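Local coordinates for protein triphenylmethane reductase (Citrobacter sp., PDB 2JL1) that binds NADP and probably uses it to reduce triphenylmethane dyes, an activity of interest for bioremediation, at residues A4-T9 against L70-G75; I32-E37 against H51-Q56; K62-V67 against K92-A97. All coordinates share one frame; numbering follows the deposited sequence.

In the fold
Contacts 1 and 2 are neighbours in one parallel sheet, their strands 3-5 and 29-33 joined by a backbone hydrogen bond between Val5 and Ile32, and both reach the same NADP; contact 3 joins the ends of two helices that pack on that sheet. Contact 1 is wholly buried, built from backbone hydrogen bonds, aliphatic packing and one bridging threonine. Contact 2, nearer the sheet edge, is part core and part surface, and charged and aromatic side chains there meet the cofactor. Contact 3 has no direct hydrogen bond between its segments: apolar at its buried end, it gives way to a water and salt bridges outside. Phe64 of contact 3 touches both Leu70 of contact 1 and Ile32 of contact 2.

Contact 1. Residues A4-T9 against L70-G75; sequences AVTGAT and LLFISG. With NAP (NADP nicotinamide-adenine-dinucleotide phosphate), chain B.
Beyond the last backbone pairing, Val5 with Leu71, a threonine side chain continues the link: Thr6 OG1 accepts the backbone hydrogen of Ile73, N to OG1 3.0 Å, where the preceding bonds are all backbone to backbone. The hydroxyl stands between its own backbone N and carbonyl carbon (chi1 79°), a turn that carries it across to the other segment and also to the edge of the Phe72 ring, near the ring plane. Its second polar partner is the hydroxyl of Tyr54, so this buried oxygen is tied to a residue that binds the cofactor. The methyl branch goes elsewhere: Thr6 CG2 meets Leu70 CD1 at 3.7 Å, the two side chains crossing at about a right angle.

Behind Thr6 the strands run parallel, with Ala4 paired to Leu70 and Val5 to Leu71. Leu71 N bonds to Ala4 O at 2.7 Å and Thr6 N to Leu71 O at 3.0 Å. On the face bearing Val5 and Leu71, these side chains lie alongside each other, and Val5 CG1 touches Ile73 CD1 at 3.8 Å; helix 11-20 packs over this face through Val16. The opposite face carries Ala4 and Leu70, whose CB and CD1 are 4.0 Å apart.

Beyond the pairing the segments diverge around NADP. Thr9 OG1 donates to O1X of the 2'-phosphate at 2.8 Å, whereas Ser74 O accepts from the nicotinamide ribose hydroxyl O3D and Gly75 O lies very close to O2D. Ile73 CG2 lies 3.6 Å from C5D of the same ribose. Gly7, with positive phi, begins the turn that leads to Thr9. Two central parallel strands opening at their carboxyl ends onto a dinucleotide, with a glycine-containing turn after the first strand, are the hallmark of the NADP-binding Rossmann fold.

Contact 2. Residues I32-E37 against H51-Q56; sequences IVRNVE and HGDYNQ. With NAP (NADP nicotinamide-adenine-dinucleotide phosphate), chain B.
Ile32 and Gly52 make the close-packed end of this contact, Ile32 CG2 lying directly against the glycine backbone, 3.7 Å from Gly52 CA. Next to them Gly52 N bonds to Val33 O at 2.8 Å, and His51 CA-H approaches the same oxygen. Val33 and His51 form the single parallel bridge, close to the edge of the sheet.

Farther along, the two segments clasp the adenine of NADP. Arg34 extends CG anti to its N and then bends at chi3 (58°), laying its guanidinium on the adenine with N7A over its centre, while NE and NH2 bond to O3X and O2X of the 2'-phosphate, NH2 to O2X at 2.9 Å. It is a basic residue after the second strand that grips the 2'-phosphate, as in NADP-preferring Rossmann folds. The adenine lies over one face of the Tyr54 ring, C2A 3.4 Å above its plane, and Tyr54 N donates to N1A at 2.9 Å. Asp53 OD1 accepts from adenine N6A at 3.1 Å and from Asn55 N, the latter closing an Asx turn; OD2 lies 3.6 Å from Arg34 CG, with carboxylate and guanidinium planes nearly perpendicular.

The outer side is looser. Val36, exposed to solvent, touches His51 chiefly through CG1, 3.8 Å from His51 CB, and the partly exposed imidazole turns its edge to Arg34 O.

Contact 3. Residues K62-V67 against K92-A97; sequences KAFAGV and KAARDA
Apolar packing centres on Phe64, whose CB meets Ala97 CB at 3.6 Å and whose ring comes edge-on to the helix backbone. With CG anti to its own carbonyl carbon (chi1 -62°), the ring points its edge at helix 80-96, so that CD2 sits 3.4 Å from Ala94 N, with Ala93 C also near the ring plane. The methyls of Ala93 and Ala94 complete the seat, their CB atoms 3.8 and 4.0 Å from Phe64 CD2. The ring edge thus meets the main chain between these two methyls.

These are the C-terminal ends of two helices that precede and follow strand 69-72 in the Rossmann fold, and they pack on the same side of the sheet: Phe64 and Ala94 both touch Leu70 beneath them, and Phe64 also meets Ile32.

The polar link between the segments is a single water. It accepts from Gly66 N at 3.1 Å and donates to Ala97 O at 2.7 Å, bridging the type II turn Phe64-Val67, in which Gly66 has positive phi, to the carbonyl of Ala97.

No salt bridge joins the two segments; on the outer side of 92-97, Asp96 OD1 is gripped side-on by Arg95 NE and NH2, close to the guanidinium plane, while OD2 takes Lys92 NZ at 2.7 Å through its syn lone pair. Arg95 NH1 reaches across to form a salt bridge with Asp79 of the second subunit.

Contact 1. Residues A4-T9 against L70-G75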
loop_
_atom_site.group_PDB
_atom_site.type_symbol
_atom_site.label_atom_id
_atom_site.label_comp_id
_atom_site.label_asym_id
_atom_site.label_seq_id
_atom_site.Cartn_x
_atom_site.Cartn_y
_atom_site.Cartn_z
ATOM N N ALA A 4 22.139 7.874 3.246
ATOM C CA ALA A 4 21.390 9.065 2.903
ATOM C C ALA A 4 20.143 9.115 3.765
ATOM O O ALA A 4 19.546 8.071 4.063
ATOM C CB ALA A 4 21.007 9.051 1.450
ATOM N N VAL A 5 19.767 10.323 4.162
ATOM C CA VAL A 5 18.629 10.540 5.065
ATOM C C VAL A 5 17.752 11.568 4.402
ATOM O O VAL A 5 18.186 12.711 4.191
ATOM C CB VAL A 5 19.107 11.074 6.436
ATOM C CG1 VAL A 5 17.936 11.302 7.417
ATOM C CG2 VAL A 5 20.148 10.140 7.063
ATOM N N THR A 6 16.531 11.179 4.051
ATOM C CA THR A 6 15.538 12.151 3.570
ATOM C C THR A 6 14.928 12.879 4.773
ATOM O O THR A 6 15.141 12.461 5.894
ATOM C CB THR A 6 14.461 11.500 2.669
ATOM O OG1 THR A 6 13.478 10.830 3.480
ATOM C CG2 THR A 6 15.117 10.505 1.705
ATOM N N GLY A 7 14.168 13.954 4.559
ATOM C CA GLY A 7 13.677 14.759 5.700
ATOM C C GLY A 7 14.775 15.287 6.646
ATOM O O GLY A 7 14.528 15.563 7.842
ATOM N N ALA A 8 15.977 15.462 6.099
ATOM C CA ALA A 8 17.176 15.744 6.918
ATOM C C ALA A 8 17.172 17.049 7.724
ATOM O O ALA A 8 17.879 17.133 8.729
ATOM C CB ALA A 8 18.446 15.637 6.090
ATOM N N THR A 9 16.402 18.051 7.285
ATOM C CA THR A 9 16.253 19.306 8.026
ATOM C C THR A 9 15.079 19.260 9.017
ATOM O O THR A 9 14.863 20.203 9.790
ATOM C CB THR A 9 16.041 20.529 7.091
ATOM O OG1 THR A 9 14.896 20.296 6.258
ATOM C CG2 THR A 9 17.250 20.766 6.215
ATOM N N LEU A 70 19.524 3.878 2.231
ATOM C CA LEU A 70 18.612 5.030 2.268
ATOM C C LEU A 70 17.696 4.981 3.475
ATOM O O LEU A 70 16.984 3.988 3.679
ATOM C CB LEU A 70 17.757 5.105 0.987
ATOM C CG LEU A 70 16.710 6.234 0.934
ATOM C CD1 LEU A 70 17.362 7.621 0.915
ATOM C CD2 LEU A 70 15.708 6.066 -0.217
ATOM N N LEU A 71 17.706 6.045 4.278
ATOM C CA LEU A 71 16.660 6.186 5.309
ATOM C C LEU A 71 15.582 7.110 4.750
ATOM O O LEU A 71 15.785 8.322 4.606
ATOM C CB LEU A 71 17.211 6.681 6.644
ATOM C CG LEU A 71 16.112 6.891 7.720
ATOM C CD1 LEU A 71 15.447 5.546 8.139
ATOM C CD2 LEU A 71 16.647 7.625 8.924
ATOM N N PHE A 72 14.442 6.503 4.426
ATOM C CA PHE A 72 13.301 7.174 3.865
ATOM C C PHE A 72 12.445 7.579 5.083
ATOM O O PHE A 72 11.828 6.737 5.720
ATOM C CB PHE A 72 12.595 6.174 2.936
ATOM C CG PHE A 72 11.258 6.632 2.399
ATOM C CD1 PHE A 72 10.810 7.943 2.586
ATOM C CD2 PHE A 72 10.458 5.744 1.687
ATOM C CE1 PHE A 72 9.565 8.355 2.106
ATOM C CE2 PHE A 72 9.223 6.161 1.180
ATOM C CZ PHE A 72 8.781 7.479 1.422
ATOM N N ILE A 73 12.477 8.860 5.445
ATOM C CA ILE A 73 11.657 9.366 6.547
ATOM C C ILE A 73 10.370 9.853 5.916
ATOM O O ILE A 73 10.416 10.590 4.941
ATOM C CB ILE A 73 12.378 10.502 7.330
ATOM C CG1 ILE A 73 13.629 9.948 8.046
ATOM C CG2 ILE A 73 11.378 11.246 8.286
ATOM C CD1 ILE A 73 14.417 11.000 8.830
ATOM N N SER A 74 9.213 9.452 6.466
ATOM C CA SER A 74 7.929 9.758 5.838
ATOM C C SER A 74 7.676 11.260 5.741
ATOM O O SER A 74 8.195 12.030 6.541
ATOM C CB SER A 74 6.764 9.050 6.566
ATOM O OG SER A 74 6.841 9.233 7.978
ATOM N N GLY A 75 6.888 11.678 4.753
ATOM C CA GLY A 75 6.578 13.096 4.596
ATOM C C GLY A 75 5.618 13.610 5.660
ATOM O O GLY A 75 5.015 12.814 6.368
HETATM P PA NAP B . 9.158 17.418 10.618
HETATM O O1A NAP B . 7.868 18.134 10.417
HETATM O O2A NAP B . 10.116 18.090 11.520
HETATM O O5B NAP B . 9.873 17.110 9.226
HETATM C C5B NAP B . 9.192 16.739 8.048
HETATM C C4B NAP B . 10.269 16.736 6.974
HETATM O O4B NAP B . 9.724 16.383 5.709
HETATM C C3B NAP B . 10.854 18.144 6.859
HETATM O O3B NAP B . 12.256 18.068 6.824
HETATM C C2B NAP B . 10.353 18.636 5.530
HETATM O O2B NAP B . 11.320 19.406 4.889
HETATM C C1B NAP B . 10.186 17.335 4.772
HETATM N N9A NAP B . 9.301 17.546 3.619
HETATM C C8A NAP B . 8.049 18.097 3.601
HETATM N N7A NAP B . 7.615 18.098 2.318
HETATM C C5A NAP B . 8.585 17.578 1.529
HETATM C C6A NAP B . 8.671 17.357 0.155
HETATM N N6A NAP B . 7.670 17.683 -0.658
HETATM N N1A NAP B . 9.816 16.793 -0.360
HETATM C C2A NAP B . 10.867 16.464 0.468
HETATM N N3A NAP B . 10.777 16.676 1.825
HETATM C C4A NAP B . 9.651 17.232 2.341
HETATM O O3 NAP B . 8.789 15.942 11.188
HETATM P PN NAP B . 9.514 15.042 12.310
HETATM O O1N NAP B . 10.949 15.023 11.979
HETATM O O2N NAP B . 9.069 15.496 13.656
HETATM O O5D NAP B . 8.922 13.547 11.971
HETATM C C5D NAP B . 9.286 12.898 10.760
HETATM C C4D NAP B . 8.119 12.220 10.034
HETATM O O4D NAP B . 7.445 11.357 10.935
HETATM C C3D NAP B . 7.066 13.214 9.539
HETATM O O3D NAP B . 7.257 13.663 8.221
HETATM C C2D NAP B . 5.749 12.473 9.682
HETATM O O2D NAP B . 5.375 11.730 8.541
HETATM C C1D NAP B . 6.039 11.480 10.786
HETATM N N1N NAP B . 5.363 11.945 12.009
HETATM C C2N NAP B . 5.286 11.064 13.040
HETATM C C3N NAP B . 4.633 11.409 14.188
HETATM C C7N NAP B . 4.527 10.457 15.301
HETATM O O7N NAP B . 3.944 10.952 16.504
HETATM N N7N NAP B . 4.942 9.203 15.083
HETATM C C4N NAP B . 4.127 12.717 14.345
HETATM C C5N NAP B . 4.296 13.628 13.331
HETATM C C6N NAP B . 4.875 13.212 12.128
HETATM P P2B NAP B . 11.335 21.018 4.993
HETATM O O1X NAP B . 12.328 21.388 6.079
HETATM O O2X NAP B . 9.971 21.587 5.347
HETATM O O3X NAP B . 11.782 21.499 3.628
#

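Contact 2. Residues I32-E37 against H51-Q56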
loop_
_atom_site.group_PDB
_atom_site.type_symbol
_atom_site.label_atom_id
_atom_site.label_comp_id
_atom_site.label_asym_id
_atom_site.label_seq_id
_atom_site.Cartn_x
_atom_site.Cartn_y
_atom_site.Cartn_z
ATOM N N ILE A 32 19.480 14.519 2.369
ATOM C CA ILE A 32 18.608 14.791 1.247
ATOM C C ILE A 32 17.478 15.659 1.779
ATOM O O ILE A 32 16.803 15.311 2.759
ATOM C CB ILE A 32 18.116 13.498 0.550
ATOM C CG1 ILE A 32 19.306 12.766 -0.075
ATOM C CG2 ILE A 32 17.114 13.830 -0.548
ATOM C CD1 ILE A 32 19.068 11.303 -0.378
ATOM N N VAL A 33 17.301 16.804 1.138
ATOM C CA VAL A 33 16.454 17.900 1.641
ATOM C C VAL A 33 15.652 18.569 0.511
ATOM O O VAL A 33 16.058 18.541 -0.643
ATOM C CB VAL A 33 17.329 19.007 2.354
ATOM C CG1 VAL A 33 17.976 18.471 3.603
ATOM C CG2 VAL A 33 18.398 19.556 1.428
ATOM N N ARG A 34 14.516 19.168 0.848
ATOM C CA ARG A 34 13.738 19.956 -0.117
ATOM C C ARG A 34 14.289 21.395 -0.254
ATOM O O ARG A 34 14.370 21.952 -1.360
ATOM C CB ARG A 34 12.256 19.956 0.297
ATOM C CG ARG A 34 11.363 20.871 -0.539
ATOM C CD ARG A 34 9.896 20.727 -0.145
ATOM N NE ARG A 34 9.639 21.024 1.262
ATOM C CZ ARG A 34 8.428 21.273 1.759
ATOM N NH1 ARG A 34 7.371 21.273 0.950
ATOM N NH2 ARG A 34 8.270 21.533 3.059
ATOM N N ASN A 35 14.708 21.972 0.868
ATOM C CA ASN A 35 15.141 23.374 0.941
ATOM C C ASN A 35 16.634 23.356 1.254
ATOM O O ASN A 35 17.035 23.136 2.393
ATOM C CB ASN A 35 14.316 24.093 2.038
ATOM C CG ASN A 35 14.682 25.583 2.229
ATOM O OD1 ASN A 35 15.651 26.094 1.679
ATOM N ND2 ASN A 35 13.886 26.272 3.041
ATOM N N VAL A 36 17.464 23.570 0.230
ATOM C CA VAL A 36 18.916 23.444 0.389
ATOM C C VAL A 36 19.547 24.548 1.250
ATOM O O VAL A 36 20.585 24.326 1.874
ATOM C CB VAL A 36 19.653 23.285 -0.970
ATOM C CG1 VAL A 36 19.257 21.967 -1.626
ATOM C CG2 VAL A 36 19.370 24.464 -1.888
ATOM N N GLU A 37 18.908 25.717 1.286
ATOM C CA GLU A 37 19.327 26.833 2.143
ATOM C C GLU A 37 19.230 26.476 3.638
ATOM O O GLU A 37 20.123 26.820 4.412
ATOM C CB GLU A 37 18.503 28.089 1.818
ATOM C CG GLU A 37 18.983 29.407 2.473
ATOM C CD GLU A 37 18.418 29.627 3.879
ATOM O OE1 GLU A 37 17.442 28.936 4.272
ATOM O OE2 GLU A 37 18.960 30.505 4.593
ATOM N N HIS A 51 19.584 17.987 -3.085
ATOM C CA HIS A 51 18.194 18.392 -3.213
ATOM C C HIS A 51 17.360 17.186 -3.621
ATOM O O HIS A 51 17.647 16.533 -4.605
ATOM C CB HIS A 51 18.060 19.483 -4.267
ATOM C CG HIS A 51 16.655 19.949 -4.485
ATOM N ND1 HIS A 51 16.034 19.879 -5.713
ATOM C CD2 HIS A 51 15.752 20.503 -3.637
ATOM C CE1 HIS A 51 14.809 20.367 -5.613
ATOM N NE2 HIS A 51 14.612 20.752 -4.366
ATOM N N GLY A 52 16.319 16.905 -2.861
ATOM C CA GLY A 52 15.422 15.808 -3.195
ATOM C C GLY A 52 14.059 16.226 -2.710
ATOM O O GLY A 52 13.853 16.384 -1.510
ATOM N N ASP A 53 13.149 16.441 -3.653
ATOM C CA ASP A 53 11.787 16.842 -3.336
ATOM C C ASP A 53 10.821 15.724 -3.760
ATOM O O ASP A 53 10.811 15.346 -4.936
ATOM C CB ASP A 53 11.474 18.152 -4.072
ATOM C CG ASP A 53 10.112 18.739 -3.692
ATOM O OD1 ASP A 53 9.180 17.976 -3.326
ATOM O OD2 ASP A 53 9.984 19.976 -3.770
ATOM N N TYR A 54 10.010 15.211 -2.818
ATOM C CA TYR A 54 9.104 14.061 -3.084
ATOM C C TYR A 54 8.065 14.351 -4.164
ATOM O O TYR A 54 7.450 13.444 -4.695
ATOM C CB TYR A 54 8.363 13.581 -1.831
ATOM C CG TYR A 54 9.196 13.351 -0.607
ATOM C CD1 TYR A 54 10.564 13.041 -0.697
ATOM C CD2 TYR A 54 8.616 13.446 0.657
ATOM C CE1 TYR A 54 11.326 12.850 0.443
ATOM C CE2 TYR A 54 9.354 13.236 1.806
ATOM C CZ TYR A 54 10.709 12.952 1.700
ATOM O OH TYR A 54 11.426 12.748 2.849
ATOM N N ASN A 55 7.876 15.631 -4.458
ATOM C CA ASN A 55 7.007 16.069 -5.547
ATOM C C ASN A 55 7.710 16.053 -6.910
ATOM O O ASN A 55 7.066 16.260 -7.947
ATOM C CB ASN A 55 6.492 17.481 -5.252
ATOM C CG ASN A 55 5.588 17.533 -4.038
ATOM O OD1 ASN A 55 5.678 18.450 -3.220
ATOM N ND2 ASN A 55 4.706 16.548 -3.919
ATOM N N GLN A 56 9.020 15.805 -6.909
ATOM C CA GLN A 56 9.842 15.927 -8.117
ATOM C C GLN A 56 10.676 14.667 -8.388
ATOM O O GLN A 56 11.827 14.579 -7.962
ATOM C CB GLN A 56 10.749 17.172 -8.023
ATOM C CG GLN A 56 9.990 18.520 -7.876
ATOM C CD GLN A 56 10.899 19.720 -7.573
ATOM O OE1 GLN A 56 10.474 20.684 -6.926
ATOM N NE2 GLN A 56 12.146 19.669 -8.036
HETATM P PA NAP B . 9.158 17.418 10.618
HETATM O O1A NAP B . 7.868 18.134 10.417
HETATM O O2A NAP B . 10.116 18.090 11.520
HETATM O O5B NAP B . 9.873 17.110 9.226
HETATM C C5B NAP B . 9.192 16.739 8.048
HETATM C C4B NAP B . 10.269 16.736 6.974
HETATM O O4B NAP B . 9.724 16.383 5.709
HETATM C C3B NAP B . 10.854 18.144 6.859
HETATM O O3B NAP B . 12.256 18.068 6.824
HETATM C C2B NAP B . 10.353 18.636 5.530
HETATM O O2B NAP B . 11.320 19.406 4.889
HETATM C C1B NAP B . 10.186 17.335 4.772
HETATM N N9A NAP B . 9.301 17.546 3.619
HETATM C C8A NAP B . 8.049 18.097 3.601
HETATM N N7A NAP B . 7.615 18.098 2.318
HETATM C C5A NAP B . 8.585 17.578 1.529
HETATM C C6A NAP B . 8.671 17.357 0.155
HETATM N N6A NAP B . 7.670 17.683 -0.658
HETATM N N1A NAP B . 9.816 16.793 -0.360
HETATM C C2A NAP B . 10.867 16.464 0.468
HETATM N N3A NAP B . 10.777 16.676 1.825
HETATM C C4A NAP B . 9.651 17.232 2.341
HETATM O O3 NAP B . 8.789 15.942 11.188
HETATM P PN NAP B . 9.514 15.042 12.310
HETATM O O1N NAP B . 10.949 15.023 11.979
HETATM O O2N NAP B . 9.069 15.496 13.656
HETATM O O5D NAP B . 8.922 13.547 11.971
HETATM C C5D NAP B . 9.286 12.898 10.760
HETATM C C4D NAP B . 8.119 12.220 10.034
HETATM O O4D NAP B . 7.445 11.357 10.935
HETATM C C3D NAP B . 7.066 13.214 9.539
HETATM O O3D NAP B . 7.257 13.663 8.221
HETATM C C2D NAP B . 5.749 12.473 9.682
HETATM O O2D NAP B . 5.375 11.730 8.541
HETATM C C1D NAP B . 6.039 11.480 10.786
HETATM N N1N NAP B . 5.363 11.945 12.009
HETATM C C2N NAP B . 5.286 11.064 13.040
HETATM C C3N NAP B . 4.633 11.409 14.188
HETATM C C7N NAP B . 4.527 10.457 15.301
HETATM O O7N NAP B . 3.944 10.952 16.504
HETATM N N7N NAP B . 4.942 9.203 15.083
HETATM C C4N NAP B . 4.127 12.717 14.345
HETATM C C5N NAP B . 4.296 13.628 13.331
HETATM C C6N NAP B . 4.875 13.212 12.128
HETATM P P2B NAP B . 11.335 21.018 4.993
HETATM O O1X NAP B . 12.328 21.388 6.079
HETATM O O2X NAP B . 9.971 21.587 5.347
HETATM O O3X NAP B . 11.782 21.499 3.628
#

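Contact 3. Residues K62-V67 against K92-A97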
loop_
_atom_site.group_PDB
_atom_site.type_symbol
_atom_site.label_atom_id
_atom_site.label_comp_id
_atom_site.label_asym_id
_atom_site.label_seq_id
_atom_site.Cartn_x
_atom_site.Cartn_y
_atom_site.Cartn_z
ATOM N N LYS A 62 18.296 11.856 -9.097
ATOM C CA LYS A 62 19.633 12.419 -8.919
ATOM C C LYS A 62 20.128 12.321 -7.467
ATOM O O LYS A 62 21.290 11.975 -7.234
ATOM C CB LYS A 62 19.656 13.869 -9.409
ATOM C CG LYS A 62 19.162 14.028 -10.853
ATOM C CD LYS A 62 18.882 15.483 -11.213
ATOM C CE LYS A 62 17.916 15.558 -12.394
ATOM N NZ LYS A 62 18.002 16.865 -13.135
ATOM N N ALA A 63 19.256 12.606 -6.497
ATOM C CA ALA A 63 19.642 12.550 -5.087
ATOM C C ALA A 63 20.040 11.145 -4.623
ATOM O O ALA A 63 20.967 10.980 -3.813
ATOM C CB ALA A 63 18.544 13.133 -4.196
ATOM N N PHE A 64 19.347 10.133 -5.144
ATOM C CA PHE A 64 19.597 8.758 -4.737
ATOM C C PHE A 64 20.709 8.096 -5.549
ATOM O O PHE A 64 21.070 6.954 -5.262
ATOM C CB PHE A 64 18.324 7.897 -4.853
ATOM C CG PHE A 64 17.185 8.333 -3.970
ATOM C CD1 PHE A 64 17.393 9.166 -2.874
ATOM C CD2 PHE A 64 15.899 7.864 -4.214
ATOM C CE1 PHE A 64 16.320 9.556 -2.059
ATOM C CE2 PHE A 64 14.827 8.230 -3.402
ATOM C CZ PHE A 64 15.032 9.074 -2.321
ATOM N N ALA A 65 21.217 8.791 -6.571
ATOM C CA ALA A 65 22.272 8.257 -7.436
ATOM C C ALA A 65 23.427 7.786 -6.579
ATOM O O ALA A 65 23.995 8.554 -5.826
ATOM C CB ALA A 65 22.750 9.313 -8.417
ATOM N N GLY A 66 23.745 6.507 -6.665
ATOM C CA GLY A 66 24.908 5.981 -5.982
ATOM C C GLY A 66 24.799 5.760 -4.489
ATOM O O GLY A 66 25.785 5.374 -3.871
ATOM N N VAL A 67 23.629 5.986 -3.881
ATOM C CA VAL A 67 23.520 5.726 -2.433
ATOM C C VAL A 67 23.309 4.246 -2.115
ATOM O O VAL A 67 22.505 3.551 -2.755
ATOM C CB VAL A 67 22.561 6.709 -1.638
ATOM C CG1 VAL A 67 22.467 8.068 -2.303
ATOM C CG2 VAL A 67 21.202 6.138 -1.430
ATOM N N LYS A 92 9.977 4.493 -6.125
ATOM C CA LYS A 92 10.378 4.235 -7.527
ATOM C C LYS A 92 11.753 4.820 -7.822
ATOM O O LYS A 92 12.572 4.173 -8.474
ATOM C CB LYS A 92 9.378 4.781 -8.536
ATOM C CG LYS A 92 9.607 4.214 -9.947
ATOM C CD LYS A 92 8.778 4.913 -10.966
ATOM C CE LYS A 92 9.080 4.361 -12.358
ATOM N NZ LYS A 92 10.321 4.996 -12.862
ATOM N N ALA A 93 12.000 6.041 -7.343
ATOM C CA ALA A 93 13.316 6.684 -7.485
ATOM C C ALA A 93 14.425 5.838 -6.843
ATOM O O ALA A 93 15.484 5.596 -7.462
ATOM C CB ALA A 93 13.301 8.082 -6.913
ATOM N N ALA A 94 14.158 5.341 -5.639
ATOM C CA ALA A 94 15.081 4.447 -4.942
ATOM C C ALA A 94 15.342 3.174 -5.753
ATOM O O ALA A 94 16.498 2.776 -5.934
ATOM C CB ALA A 94 14.555 4.122 -3.522
ATOM N N ARG A 95 14.278 2.541 -6.255
ATOM C CA ARG A 95 14.433 1.354 -7.095
ATOM C C ARG A 95 15.318 1.698 -8.322
ATOM O O ARG A 95 16.317 1.005 -8.584
ATOM C CB ARG A 95 13.067 0.811 -7.535
ATOM C CG ARG A 95 13.067 -0.595 -8.182
ATOM C CD ARG A 95 13.574 -0.587 -9.641
ATOM N NE ARG A 95 12.850 0.358 -10.487
ATOM C CZ ARG A 95 11.737 0.074 -11.145
ATOM N NH1 ARG A 95 11.203 -1.145 -11.076
ATOM N NH2 ARG A 95 11.158 1.008 -11.880
ATOM N N ASP A 96 14.946 2.755 -9.047
ATOM C CA ASP A 96 15.647 3.158 -10.290
ATOM C C ASP A 96 17.109 3.507 -10.055
ATOM O O ASP A 96 17.940 3.282 -10.919
ATOM C CB ASP A 96 14.968 4.366 -10.947
ATOM C CG ASP A 96 13.568 4.056 -11.468
ATOM O OD1 ASP A 96 13.219 2.861 -11.573
ATOM O OD2 ASP A 96 12.822 5.021 -11.772
ATOM N N ALA A 97 17.413 4.078 -8.890
ATOM C CA ALA A 97 18.789 4.431 -8.539
ATOM C C ALA A 97 19.633 3.232 -8.071
ATOM O O ALA A 97 20.827 3.376 -7.846
ATOM C CB ALA A 97 18.794 5.525 -7.485
HETATM O O HOH W 1 22.308 5.209 -9.072
#